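Local coordinates for protein yncA (PDB 3DR8) that probably transfers an acetyl group from acetyl coenzyme A to an acceptor substrate, as a member of the GNAT acetyltransferase family, at residues Leu57-Asn62 with Arg101-Arg106; Val84-Tyr89 with Met119-Glu124; Gly115-Val120 with Gln164-Ala169. All coordinates share one frame; numbering follows the deposited sequence.

All three contacts gather round one mixed sheet, and helix 99-113 ties them together. Interaction 1 lays that helix against strand 56-61; interaction 2 pairs the strands that the helix joins, 83-90 and 118-124, about 15 Å away between centres. The two meet where Leu104 CD1 lies 3.6 Å from His86 CE1, and both touch acetyl coenzyme A: interaction 1 at the pyrophosphate, interaction 2 at the acetyl end. Interaction 3, centred about 15 Å from interaction 2, uses the end of strand 118-124 away from the cofactor, before the strands splay, and shares Met119 and Val120 with interaction 2. It meets the second subunit rather than the cofactor.

Interaction 1: residues Leu57-Asn62 with Arg101-Arg106; sequences LVSEEN and RKLLSR. With ACO (acetyl coenzyme *a), chain H.
Leu57 and Ser59, on strand 56-61, pack against Leu103 and Arg106 on helix 99-113, the helix whose N-terminal end grips the pyrophosphate of acetyl coenzyme A. The strand and helix segments run at 145°, closer to antiparallel than to perpendicular. Leu103 reaches in with one branch, its CD2 resting over the strand backbone 3.6 Å from Ser59 N. The same methyl meets Leu57 CB at 4.1 Å. Its other branch, CD1, lies near Ser59 OG, whose polar partner is the hydroxyl of Thr66 on the next strand. Leu57 turns CD1 against the aliphatic part of Arg106, with CG of Arg106 a tight 3.4 Å from that methyl, while CD2 of Leu57 sits over one face of the Arg106 guanidinium, offset toward the rim. A bend at chi2 (64°) carries the arginine past the leucine; NE then forms a salt bridge with Glu110, and Phe8 supplies a cation-pi partner. Two residues before Leu103, Arg101 N donates to O2A of the cofactor at 3.0 Å. With Gly96, Gly98 and Gly100 also giving backbone N-H groups to the cofactor, this is the pyrophosphate-binding loop and helix start of the GNAT fold, packed on its central sheet.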
loop_
_atom_site.group_PDB
_atom_site.type_symbol
_atom_site.label_atom_id
_atom_site.label_comp_id
_atom_site.label_asym_id
_atom_site.label_seq_id
_atom_site.Cartn_x
_atom_site.Cartn_y
_atom_site.Cartn_z
ATOM N N LEU A 57 -6.480 -5.680 20.245
ATOM C CA LEU A 57 -5.908 -6.163 21.500
ATOM C C LEU A 57 -5.400 -5.012 22.327
ATOM O O LEU A 57 -4.839 -4.062 21.771
ATOM C CB LEU A 57 -4.720 -7.067 21.199
ATOM C CG LEU A 57 -5.004 -8.345 20.404
ATOM C CD1 LEU A 57 -3.632 -9.060 20.219
ATOM C CD2 LEU A 57 -6.095 -9.245 21.096
ATOM N N VAL A 58 -5.621 -5.080 23.648
ATOM C CA VAL A 58 -4.947 -4.182 24.575
ATOM C C VAL A 58 -4.101 -4.942 25.597
ATOM O O VAL A 58 -4.478 -6.046 26.067
ATOM C CB VAL A 58 -5.917 -3.189 25.295
ATOM C CG1 VAL A 58 -6.451 -2.113 24.320
ATOM C CG2 VAL A 58 -7.095 -3.951 25.964
ATOM N N SER A 59 -2.967 -4.339 25.960
ATOM C CA SER A 59 -2.279 -4.719 27.207
ATOM C C SER A 59 -2.782 -3.778 28.309
ATOM O O SER A 59 -3.120 -2.620 28.056
ATOM C CB SER A 59 -0.769 -4.640 27.065
ATOM O OG SER A 59 -0.401 -3.341 26.656
ATOM N N GLU A 60 -2.855 -4.307 29.524
ATOM C CA GLU A 60 -3.495 -3.653 30.654
ATOM C C GLU A 60 -2.707 -3.998 31.909
ATOM O O GLU A 60 -2.134 -5.071 31.990
ATOM C CB GLU A 60 -4.920 -4.194 30.783
ATOM C CG GLU A 60 -5.827 -3.469 31.754
ATOM C CD GLU A 60 -7.311 -3.871 31.595
ATOM O OE1 GLU A 60 -7.627 -5.082 31.609
ATOM O OE2 GLU A 60 -8.155 -2.961 31.457
ATOM N N GLU A 61 -2.658 -3.082 32.873
ATOM C CA GLU A 61 -2.168 -3.410 34.228
ATOM C C GLU A 61 -2.976 -2.668 35.298
ATOM O O GLU A 61 -3.235 -1.457 35.164
ATOM C CB GLU A 61 -0.669 -3.147 34.381
ATOM C CG GLU A 61 -0.279 -1.668 34.368
ATOM C CD GLU A 61 0.967 -1.363 35.217
ATOM O OE1 GLU A 61 1.493 -0.220 35.129
ATOM O OE2 GLU A 61 1.407 -2.260 35.982
ATOM N N ASN A 62 -3.309 -3.383 36.378
ATOM C CA ASN A 62 -4.475 -3.036 37.235
ATOM C C ASN A 62 -5.481 -2.050 36.618
ATOM O O ASN A 62 -5.619 -0.895 37.048
ATOM C CB ASN A 62 -4.227 -2.795 38.783
ATOM C CG ASN A 62 -2.774 -3.010 39.247
ATOM O OD1 ASN A 62 -1.864 -2.224 38.932
ATOM N ND2 ASN A 62 -2.587 -4.023 40.113
ATOM N N ARG A 101 6.256 -7.257 22.375
ATOM C CA ARG A 101 6.349 -8.670 22.084
ATOM C C ARG A 101 5.126 -9.459 22.564
ATOM O O ARG A 101 4.672 -10.363 21.874
ATOM C CB ARG A 101 7.595 -9.233 22.743
ATOM C CG ARG A 101 7.932 -10.626 22.290
ATOM C CD ARG A 101 9.169 -11.145 22.983
ATOM N NE ARG A 101 9.181 -12.600 22.851
ATOM C CZ ARG A 101 9.545 -13.239 21.741
ATOM N NH1 ARG A 101 9.977 -12.550 20.685
ATOM N NH2 ARG A 101 9.531 -14.566 21.711
ATOM N N LYS A 102 4.633 -9.156 23.768
ATOM C CA LYS A 102 3.423 -9.839 24.240
ATOM C C LYS A 102 2.235 -9.554 23.312
ATOM O O LYS A 102 1.546 -10.497 22.889
ATOM C CB LYS A 102 3.124 -9.498 25.684
ATOM C CG LYS A 102 4.155 -10.079 26.655
ATOM C CD LYS A 102 3.809 -11.489 27.110
ATOM C CE LYS A 102 4.684 -11.873 28.304
ATOM N NZ LYS A 102 3.940 -12.725 29.278
ATOM N N LEU A 103 2.021 -8.281 22.970
ATOM C CA LEU A 103 0.949 -7.915 22.006
ATOM C C LEU A 103 1.108 -8.532 20.627
ATOM O O LEU A 103 0.139 -9.067 20.080
ATOM C CB LEU A 103 0.800 -6.403 21.858
ATOM C CG LEU A 103 0.209 -5.654 23.019
ATOM C CD1 LEU A 103 0.772 -4.237 22.977
ATOM C CD2 LEU A 103 -1.349 -5.689 22.984
ATOM N N LEU A 104 2.310 -8.471 20.056
ATOM C CA LEU A 104 2.513 -8.994 18.701
ATOM C C LEU A 104 2.414 -10.513 18.629
ATOM O O LEU A 104 1.817 -11.036 17.672
ATOM C CB LEU A 104 3.818 -8.463 18.050
ATOM C CG LEU A 104 4.113 -8.828 16.567
ATOM C CD1 LEU A 104 2.975 -8.403 15.598
ATOM C CD2 LEU A 104 5.499 -8.257 16.124
ATOM N N SER A 105 3.010 -11.206 19.616
ATOM C CA SER A 105 2.899 -12.661 19.746
ATOM C C SER A 105 1.429 -13.094 19.656
ATOM O O SER A 105 1.073 -13.926 18.833
ATOM C CB SER A 105 3.526 -13.132 21.062
ATOM O OG SER A 105 3.487 -14.543 21.211
ATOM N N ARG A 106 0.588 -12.471 20.476
ATOM C CA ARG A 106 -0.847 -12.746 20.511
ATOM C C ARG A 106 -1.545 -12.363 19.190
ATOM O O ARG A 106 -2.441 -13.072 18.715
ATOM C CB ARG A 106 -1.487 -12.010 21.690
ATOM C CG ARG A 106 -3.006 -12.079 21.756
ATOM C CD ARG A 106 -3.534 -13.514 21.982
ATOM N NE ARG A 106 -4.993 -13.460 22.055
ATOM C CZ ARG A 106 -5.677 -13.135 23.143
ATOM N NH1 ARG A 106 -5.056 -12.871 24.285
ATOM N NH2 ARG A 106 -6.994 -13.061 23.074
HETATM N N1A ACO H . 17.164 -0.199 19.562
HETATM C C2A ACO H . 17.154 -1.487 19.165
HETATM N N3A ACO H . 16.343 -2.382 19.771
HETATM C C4A ACO H . 15.526 -2.002 20.786
HETATM C C5A ACO H . 15.516 -0.692 21.204
HETATM C C6A ACO H . 16.345 0.215 20.574
HETATM N N6A ACO H . 16.313 1.499 21.013
HETATM N N7A ACO H . 14.634 -0.577 22.213
HETATM C C8A ACO H . 14.084 -1.796 22.417
HETATM N N9A ACO H . 14.653 -2.652 21.558
HETATM C C1B ACO H . 14.317 -4.083 21.402
HETATM C C2B ACO H . 14.254 -4.925 22.665
HETATM O O2B ACO H . 15.575 -5.320 23.101
HETATM C C3B ACO H . 13.380 -6.068 22.147
HETATM O O3B ACO H . 14.146 -7.057 21.459
HETATM P P3B ACO H . 13.695 -8.608 21.567
HETATM O O7A ACO H . 12.210 -8.682 21.223
HETATM O O8A ACO H . 13.941 -8.894 23.034
HETATM O O9A ACO H . 14.642 -9.324 20.645
HETATM C C4B ACO H . 12.460 -5.432 21.107
HETATM O O4B ACO H . 12.992 -4.138 20.862
HETATM C C5B ACO H . 10.992 -5.324 21.531
HETATM O O5B ACO H . 10.935 -4.880 22.879
HETATM P P1A ACO H . 9.567 -4.637 23.668
HETATM O O1A ACO H . 9.940 -4.012 24.996
HETATM O O2A ACO H . 8.629 -5.819 23.580
HETATM O O3A ACO H . 8.956 -3.444 22.762
HETATM P P2A ACO H . 7.969 -2.282 23.227
HETATM O O4A ACO H . 8.769 -1.035 23.470
HETATM O O5A ACO H . 6.913 -2.694 24.222
HETATM O O6A ACO H . 7.172 -2.139 21.823
HETATM C CBP ACO H . 7.122 -0.755 19.873
HETATM C CCP ACO H . 7.844 -1.878 20.589
HETATM C CDP ACO H . 7.924 -0.379 18.635
HETATM C CEP ACO H . 5.763 -1.296 19.440
HETATM C CAP ACO H . 6.948 0.424 20.857
HETATM O OAP ACO H . 8.202 0.969 21.365
HETATM C C9P ACO H . 6.176 1.620 20.353
HETATM O O9P ACO H . 5.006 1.785 20.646
HETATM N N8P ACO H . 6.841 2.550 19.644
HETATM C C7P ACO H . 6.318 3.794 19.082
HETATM C C6P ACO H . 5.271 3.494 17.976
HETATM C C5P ACO H . 5.822 2.470 16.954
HETATM O O5P ACO H . 6.919 2.617 16.379
HETATM N N4P ACO H . 5.056 1.404 16.694
HETATM C C3P ACO H . 5.413 0.316 15.763
HETATM C C2P ACO H . 5.191 0.811 14.330
HETATM S S1P ACO H . 5.562 -0.412 13.096
HETATM C C ACO H . 4.513 -1.812 13.413
HETATM O O ACO H . 3.307 -1.315 14.009
HETATM C CH3 ACO H . 4.250 -2.677 12.171
#

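Interaction 2: residues Val84-Tyr89 with Met119-Glu124. With ACO (acetyl coenzyme *a), chain H.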
loop_
_atom_site.group_PDB
_atom_site.type_symbol
_atom_site.label_atom_id
_atom_site.label_comp_id
_atom_site.label_asym_id
_atom_site.label_seq_id
_atom_site.Cartn_x
_atom_site.Cartn_y
_atom_site.Cartn_z
ATOM N N VAL A 84 -2.715 -9.225 5.770
ATOM C CA VAL A 84 -3.089 -8.128 6.654
ATOM C C VAL A 84 -1.884 -7.271 6.924
ATOM O O VAL A 84 -0.729 -7.744 6.937
ATOM C CB VAL A 84 -3.755 -8.600 7.973
ATOM C CG1 VAL A 84 -5.084 -9.297 7.673
ATOM C CG2 VAL A 84 -2.871 -9.532 8.738
ATOM N N GLU A 85 -2.153 -5.992 7.151
ATOM C CA GLU A 85 -1.132 -5.124 7.677
ATOM C C GLU A 85 -1.491 -4.747 9.128
ATOM O O GLU A 85 -2.577 -4.231 9.408
ATOM C CB GLU A 85 -0.955 -3.906 6.784
ATOM C CG GLU A 85 0.155 -2.934 7.260
ATOM C CD GLU A 85 0.397 -1.797 6.257
ATOM O OE1 GLU A 85 -0.610 -1.215 5.782
ATOM O OE2 GLU A 85 1.573 -1.491 5.931
ATOM N N HIS A 86 -0.562 -5.011 10.037
ATOM C CA HIS A 86 -0.822 -4.835 11.461
ATOM C C HIS A 86 -0.094 -3.637 12.056
ATOM O O HIS A 86 0.801 -3.024 11.442
ATOM C CB HIS A 86 -0.412 -6.102 12.218
ATOM C CG HIS A 86 1.050 -6.383 12.110
ATOM N ND1 HIS A 86 1.959 -5.918 13.033
ATOM C CD2 HIS A 86 1.772 -6.973 11.131
ATOM C CE1 HIS A 86 3.179 -6.261 12.658
ATOM N NE2 HIS A 86 3.091 -6.901 11.505
ATOM N N SER A 87 -0.475 -3.311 13.278
ATOM C CA SER A 87 0.237 -2.286 13.997
ATOM C C SER A 87 0.233 -2.577 15.500
ATOM O O SER A 87 -0.677 -3.233 16.016
ATOM C CB SER A 87 -0.389 -0.931 13.689
ATOM O OG SER A 87 -1.746 -0.919 14.055
ATOM N N VAL A 88 1.261 -2.070 16.181
ATOM C CA VAL A 88 1.426 -2.282 17.590
ATOM C C VAL A 88 1.822 -0.924 18.131
ATOM O O VAL A 88 2.775 -0.353 17.634
ATOM C CB VAL A 88 2.575 -3.314 17.911
ATOM C CG1 VAL A 88 2.704 -3.561 19.459
ATOM C CG2 VAL A 88 2.380 -4.648 17.188
ATOM N N TYR A 89 1.098 -0.396 19.129
ATOM C CA TYR A 89 1.547 0.835 19.817
ATOM C C TYR A 89 1.475 0.723 21.326
ATOM O O TYR A 89 0.396 0.555 21.903
ATOM C CB TYR A 89 0.762 2.081 19.403
ATOM C CG TYR A 89 0.725 2.313 17.949
ATOM C CD1 TYR A 89 1.713 3.065 17.311
ATOM C CD2 TYR A 89 -0.303 1.772 17.191
ATOM C CE1 TYR A 89 1.683 3.254 15.927
ATOM C CE2 TYR A 89 -0.350 1.952 15.831
ATOM C CZ TYR A 89 0.629 2.685 15.206
ATOM O OH TYR A 89 0.500 2.839 13.843
HETATM N N MSE A 119 1.292 -11.572 7.222
HETATM C CA MSE A 119 1.280 -10.287 7.933
HETATM C C MSE A 119 2.380 -9.377 7.393
HETATM O O MSE A 119 3.528 -9.788 7.272
HETATM C CB MSE A 119 1.537 -10.508 9.424
HETATM C CG MSE A 119 0.503 -11.390 10.073
HETATM SE SE MSE A 119 0.837 -11.716 11.949
HETATM C CE MSE A 119 0.372 -10.008 12.724
ATOM N N VAL A 120 2.017 -8.142 7.107
ATOM C CA VAL A 120 2.926 -7.133 6.584
ATOM C C VAL A 120 3.118 -6.034 7.621
ATOM O O VAL A 120 2.133 -5.432 8.089
ATOM C CB VAL A 120 2.430 -6.525 5.225
ATOM C CG1 VAL A 120 3.267 -5.281 4.822
ATOM C CG2 VAL A 120 2.403 -7.639 4.065
ATOM N N ALA A 121 4.373 -5.800 7.985
ATOM C CA ALA A 121 4.747 -4.641 8.835
ATOM C C ALA A 121 5.356 -3.509 7.985
ATOM O O ALA A 121 6.394 -3.692 7.330
ATOM C CB ALA A 121 5.707 -5.070 9.928
ATOM N N GLY A 122 4.716 -2.342 7.993
ATOM C CA GLY A 122 5.293 -1.143 7.376
ATOM C C GLY A 122 6.039 -0.351 8.444
ATOM O O GLY A 122 5.420 0.321 9.273
ATOM N N ILE A 123 7.370 -0.429 8.457
ATOM C CA ILE A 123 8.150 0.168 9.553
ATOM C C ILE A 123 9.083 1.282 9.006
ATOM O O ILE A 123 9.805 1.030 8.003
ATOM C CB ILE A 123 8.984 -0.946 10.260
ATOM C CG1 ILE A 123 8.076 -2.141 10.621
ATOM C CG2 ILE A 123 9.711 -0.395 11.496
ATOM C CD1 ILE A 123 8.845 -3.310 11.162
ATOM N N GLU A 124 9.071 2.488 9.598
ATOM C CA GLU A 124 10.040 3.530 9.159
ATOM C C GLU A 124 11.425 2.982 9.465
ATOM O O GLU A 124 11.636 2.386 10.520
ATOM C CB GLU A 124 9.804 4.953 9.739
ATOM C CG GLU A 124 10.520 6.141 8.912
ATOM C CD GLU A 124 12.071 6.384 9.139
ATOM O OE1 GLU A 124 12.522 6.221 10.298
ATOM O OE2 GLU A 124 12.839 6.799 8.156
HETATM N N1A ACO H . 17.164 -0.199 19.562
HETATM C C2A ACO H . 17.154 -1.487 19.165
HETATM N N3A ACO H . 16.343 -2.382 19.771
HETATM C C4A ACO H . 15.526 -2.002 20.786
HETATM C C5A ACO H . 15.516 -0.692 21.204
HETATM C C6A ACO H . 16.345 0.215 20.574
HETATM N N6A ACO H . 16.313 1.499 21.013
HETATM N N7A ACO H . 14.634 -0.577 22.213
HETATM C C8A ACO H . 14.084 -1.796 22.417
HETATM N N9A ACO H . 14.653 -2.652 21.558
HETATM C C1B ACO H . 14.317 -4.083 21.402
HETATM C C2B ACO H . 14.254 -4.925 22.665
HETATM O O2B ACO H . 15.575 -5.320 23.101
HETATM C C3B ACO H . 13.380 -6.068 22.147
HETATM O O3B ACO H . 14.146 -7.057 21.459
HETATM P P3B ACO H . 13.695 -8.608 21.567
HETATM O O7A ACO H . 12.210 -8.682 21.223
HETATM O O8A ACO H . 13.941 -8.894 23.034
HETATM O O9A ACO H . 14.642 -9.324 20.645
HETATM C C4B ACO H . 12.460 -5.432 21.107
HETATM O O4B ACO H . 12.992 -4.138 20.862
HETATM C C5B ACO H . 10.992 -5.324 21.531
HETATM O O5B ACO H . 10.935 -4.880 22.879
HETATM P P1A ACO H . 9.567 -4.637 23.668
HETATM O O1A ACO H . 9.940 -4.012 24.996
HETATM O O2A ACO H . 8.629 -5.819 23.580
HETATM O O3A ACO H . 8.956 -3.444 22.762
HETATM P P2A ACO H . 7.969 -2.282 23.227
HETATM O O4A ACO H . 8.769 -1.035 23.470
HETATM O O5A ACO H . 6.913 -2.694 24.222
HETATM O O6A ACO H . 7.172 -2.139 21.823
HETATM C CBP ACO H . 7.122 -0.755 19.873
HETATM C CCP ACO H . 7.844 -1.878 20.589
HETATM C CDP ACO H . 7.924 -0.379 18.635
HETATM C CEP ACO H . 5.763 -1.296 19.440
HETATM C CAP ACO H . 6.948 0.424 20.857
HETATM O OAP ACO H . 8.202 0.969 21.365
HETATM C C9P ACO H . 6.176 1.620 20.353
HETATM O O9P ACO H . 5.006 1.785 20.646
HETATM N N8P ACO H . 6.841 2.550 19.644
HETATM C C7P ACO H . 6.318 3.794 19.082
HETATM C C6P ACO H . 5.271 3.494 17.976
HETATM C C5P ACO H . 5.822 2.470 16.954
HETATM O O5P ACO H . 6.919 2.617 16.379
HETATM N N4P ACO H . 5.056 1.404 16.694
HETATM C C3P ACO H . 5.413 0.316 15.763
HETATM C C2P ACO H . 5.191 0.811 14.330
HETATM S S1P ACO H . 5.562 -0.412 13.096
HETATM C C ACO H . 4.513 -1.812 13.413
HETATM O O ACO H . 3.307 -1.315 14.009
HETATM C CH3 ACO H . 4.250 -2.677 12.171
HETATM O O HOH W 1 2.343 -1.768 9.482
#
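The His86 ring lies between Met119 and Ala121, its face taking CE of selenomethionine Met119 in a CH-pi contact 4.0 Å from the ring centroid. The two side chains cross at about a right angle. Ala121 CB meets the same ring at NE2, 3.6 Å away, and also touches the acetyl methyl of the cofactor. With CG set between the backbone N and the carbonyl carbon (chi1 63°), His86 swings its ring to the helix side of the sheet, where Leu104 and Leu107 pack on it. Behind this shell stands the parallel pairing of the strands. Val120 N gives a sound bond to Val84 O at 2.8 Å, but the next, from His86 N to Val120 O, is already weak at 3.4 Å. Beyond it the strands, inclined at 51°, part, and a water fills in, donating to His86 O and accepting from Gly122 N at 2.9 Å. Farther along, the thioester arm enters the opening: Val88 N donates to the acetyl oxygen O at 3.1 Å, and Val88 O takes a weak bond from N4P. This is the V-shaped split of the GNAT fold, and the bond from Val88 N would probably polarise the acetyl carbonyl toward attack.

Interaction 3: residues Gly115-Val120 with Gln164-Ala169; sequences GKHVMV and QLDEHA
His117 and Asp166 make the main polar side-chain link here, ND1 of the histidine donating to OD1 of the aspartate at 2.8 Å. The carboxylate oxygen lies in the plane of the ring, yet the ring reaches it from above the carboxylate plane, 47° out. The other ring nitrogen, NE2 of His117, is hydrogen-bonded to OE1 of Gln147 in the second subunit. OD1 of Asp166 has a second donor, His168 N on its anti side, which closes an Asx turn. Gln164 adds a nearly straight bond from NE2 to Asp166 O at 2.9 Å, pinning its extended chain alongside the histidine. Backbone pairing is brief: Val118 faces Gln164 as an antiparallel non-hydrogen-bonded pair, and Leu165 N donates to His117 O at 2.7 Å. A water donating to Lys116 O also lies beside the Asp166 carboxylate.

Ring and apolar contacts complete the join. Gln164 CG makes a CH-pi contact over one face of the His117 ring, 3.9 Å from its centroid, with ring and amide planes 30° apart; Trp155 of the second subunit stacks with this ring. Leu165 turns CD1 to Met119 CG at 3.9 Å, where Ile108 and Ala111 of helix 99-113 touch both side chains. With both ring nitrogens facing oxygen acceptors and a carboxylate at hand, the imidazole may well carry a positive charge at this subunit interface.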
loop_
_atom_site.group_PDB
_atom_site.type_symbol
_atom_site.label_atom_id
_atom_site.label_comp_id
_atom_site.label_asym_id
_atom_site.label_seq_id
_atom_site.Cartn_x
_atom_site.Cartn_y
_atom_site.Cartn_z
ATOM N N GLY A 115 -7.416 -17.057 9.622
ATOM C CA GLY A 115 -7.175 -17.691 8.345
ATOM C C GLY A 115 -6.230 -16.944 7.411
ATOM O O GLY A 115 -6.134 -17.297 6.214
ATOM N N LYS A 116 -5.517 -15.943 7.937
ATOM C CA LYS A 116 -4.641 -15.111 7.113
ATOM C C LYS A 116 -3.331 -15.849 6.708
ATOM O O LYS A 116 -2.869 -16.735 7.405
ATOM C CB LYS A 116 -4.331 -13.782 7.826
ATOM C CG LYS A 116 -5.573 -12.913 8.175
ATOM C CD LYS A 116 -6.392 -12.599 6.905
ATOM C CE LYS A 116 -7.709 -11.949 7.256
ATOM N NZ LYS A 116 -8.406 -11.553 5.999
ATOM N N HIS A 117 -2.741 -15.452 5.579
ATOM C CA HIS A 117 -1.540 -16.106 5.048
ATOM C C HIS A 117 -0.272 -15.294 5.333
ATOM O O HIS A 117 0.813 -15.864 5.562
ATOM C CB HIS A 117 -1.703 -16.337 3.545
ATOM C CG HIS A 117 -0.586 -17.110 2.919
ATOM N ND1 HIS A 117 -0.304 -18.417 3.257
ATOM C CD2 HIS A 117 0.307 -16.771 1.960
ATOM C CE1 HIS A 117 0.715 -18.850 2.537
ATOM N NE2 HIS A 117 1.113 -17.867 1.755
ATOM N N VAL A 118 -0.400 -13.967 5.285
ATOM C CA VAL A 118 0.757 -13.082 5.433
ATOM C C VAL A 118 0.385 -11.908 6.324
ATOM O O VAL A 118 -0.716 -11.352 6.215
ATOM C CB VAL A 118 1.360 -12.584 4.050
ATOM C CG1 VAL A 118 2.572 -11.614 4.275
ATOM C CG2 VAL A 118 1.844 -13.752 3.196
HETATM N N MSE A 119 1.292 -11.572 7.222
HETATM C CA MSE A 119 1.280 -10.287 7.933
HETATM C C MSE A 119 2.380 -9.377 7.393
HETATM O O MSE A 119 3.528 -9.788 7.272
HETATM C CB MSE A 119 1.537 -10.508 9.424
HETATM C CG MSE A 119 0.503 -11.390 10.073
HETATM SE SE MSE A 119 0.837 -11.716 11.949
HETATM C CE MSE A 119 0.372 -10.008 12.724
ATOM N N VAL A 120 2.017 -8.142 7.107
ATOM C CA VAL A 120 2.926 -7.133 6.584
ATOM C C VAL A 120 3.118 -6.034 7.621
ATOM O O VAL A 120 2.133 -5.432 8.089
ATOM C CB VAL A 120 2.430 -6.525 5.225
ATOM C CG1 VAL A 120 3.267 -5.281 4.822
ATOM C CG2 VAL A 120 2.403 -7.639 4.065
ATOM N N GLN A 164 4.994 -15.075 6.921
ATOM C CA GLN A 164 4.070 -15.991 6.262
ATOM C C GLN A 164 3.579 -16.996 7.310
ATOM O O GLN A 164 4.371 -17.626 8.006
ATOM C CB GLN A 164 4.748 -16.712 5.108
ATOM C CG GLN A 164 3.731 -17.452 4.173
ATOM C CD GLN A 164 4.409 -18.034 2.972
ATOM O OE1 GLN A 164 5.035 -17.318 2.179
ATOM N NE2 GLN A 164 4.316 -19.340 2.832
ATOM N N LEU A 165 2.271 -17.100 7.471
ATOM C CA LEU A 165 1.705 -17.784 8.632
ATOM C C LEU A 165 1.465 -19.286 8.403
ATOM O O LEU A 165 1.186 -20.023 9.355
ATOM C CB LEU A 165 0.388 -17.090 9.013
ATOM C CG LEU A 165 0.512 -15.614 9.448
ATOM C CD1 LEU A 165 -0.866 -14.980 9.497
ATOM C CD2 LEU A 165 1.190 -15.520 10.810
ATOM N N ASP A 166 1.532 -19.717 7.142
ATOM C CA ASP A 166 1.359 -21.124 6.778
ATOM C C ASP A 166 2.020 -21.393 5.423
ATOM O O ASP A 166 2.564 -20.476 4.794
ATOM C CB ASP A 166 -0.120 -21.540 6.728
ATOM C CG ASP A 166 -0.920 -20.711 5.752
ATOM O OD1 ASP A 166 -0.794 -20.873 4.514
ATOM O OD2 ASP A 166 -1.686 -19.885 6.247
ATOM N N GLU A 167 1.970 -22.647 4.978
ATOM C CA GLU A 167 2.520 -22.991 3.683
ATOM C C GLU A 167 1.453 -23.617 2.824
ATOM O O GLU A 167 1.738 -24.478 1.999
ATOM C CB GLU A 167 3.743 -23.891 3.835
ATOM C CG GLU A 167 4.992 -23.083 4.155
ATOM C CD GLU A 167 5.809 -23.689 5.274
ATOM O OE1 GLU A 167 5.394 -23.575 6.463
ATOM O OE2 GLU A 167 6.880 -24.263 4.963
ATOM N N HIS A 168 0.210 -23.177 3.013
ATOM C CA HIS A 168 -0.895 -23.735 2.230
ATOM C C HIS A 168 -0.883 -23.309 0.769
ATOM O O HIS A 168 -0.239 -22.325 0.390
ATOM C CB HIS A 168 -2.248 -23.391 2.859
ATOM C CG HIS A 168 -2.367 -23.842 4.278
ATOM N ND1 HIS A 168 -3.041 -23.121 5.241
ATOM C CD2 HIS A 168 -1.871 -24.940 4.901
ATOM C CE1 HIS A 168 -2.965 -23.764 6.395
ATOM N NE2 HIS A 168 -2.252 -24.866 6.217
ATOM N N ALA A 169 -1.598 -24.090 -0.033
ATOM C CA ALA A 169 -1.900 -23.761 -1.410
ATOM C C ALA A 169 -2.816 -22.535 -1.418
ATOM O O ALA A 169 -3.546 -22.300 -0.456
ATOM C CB ALA A 169 -2.601 -24.937 -2.067
HETATM O O HOH W 2 -2.483 -19.328 8.597
HETATM O O HOH W 3 -3.392 -19.115 4.632
#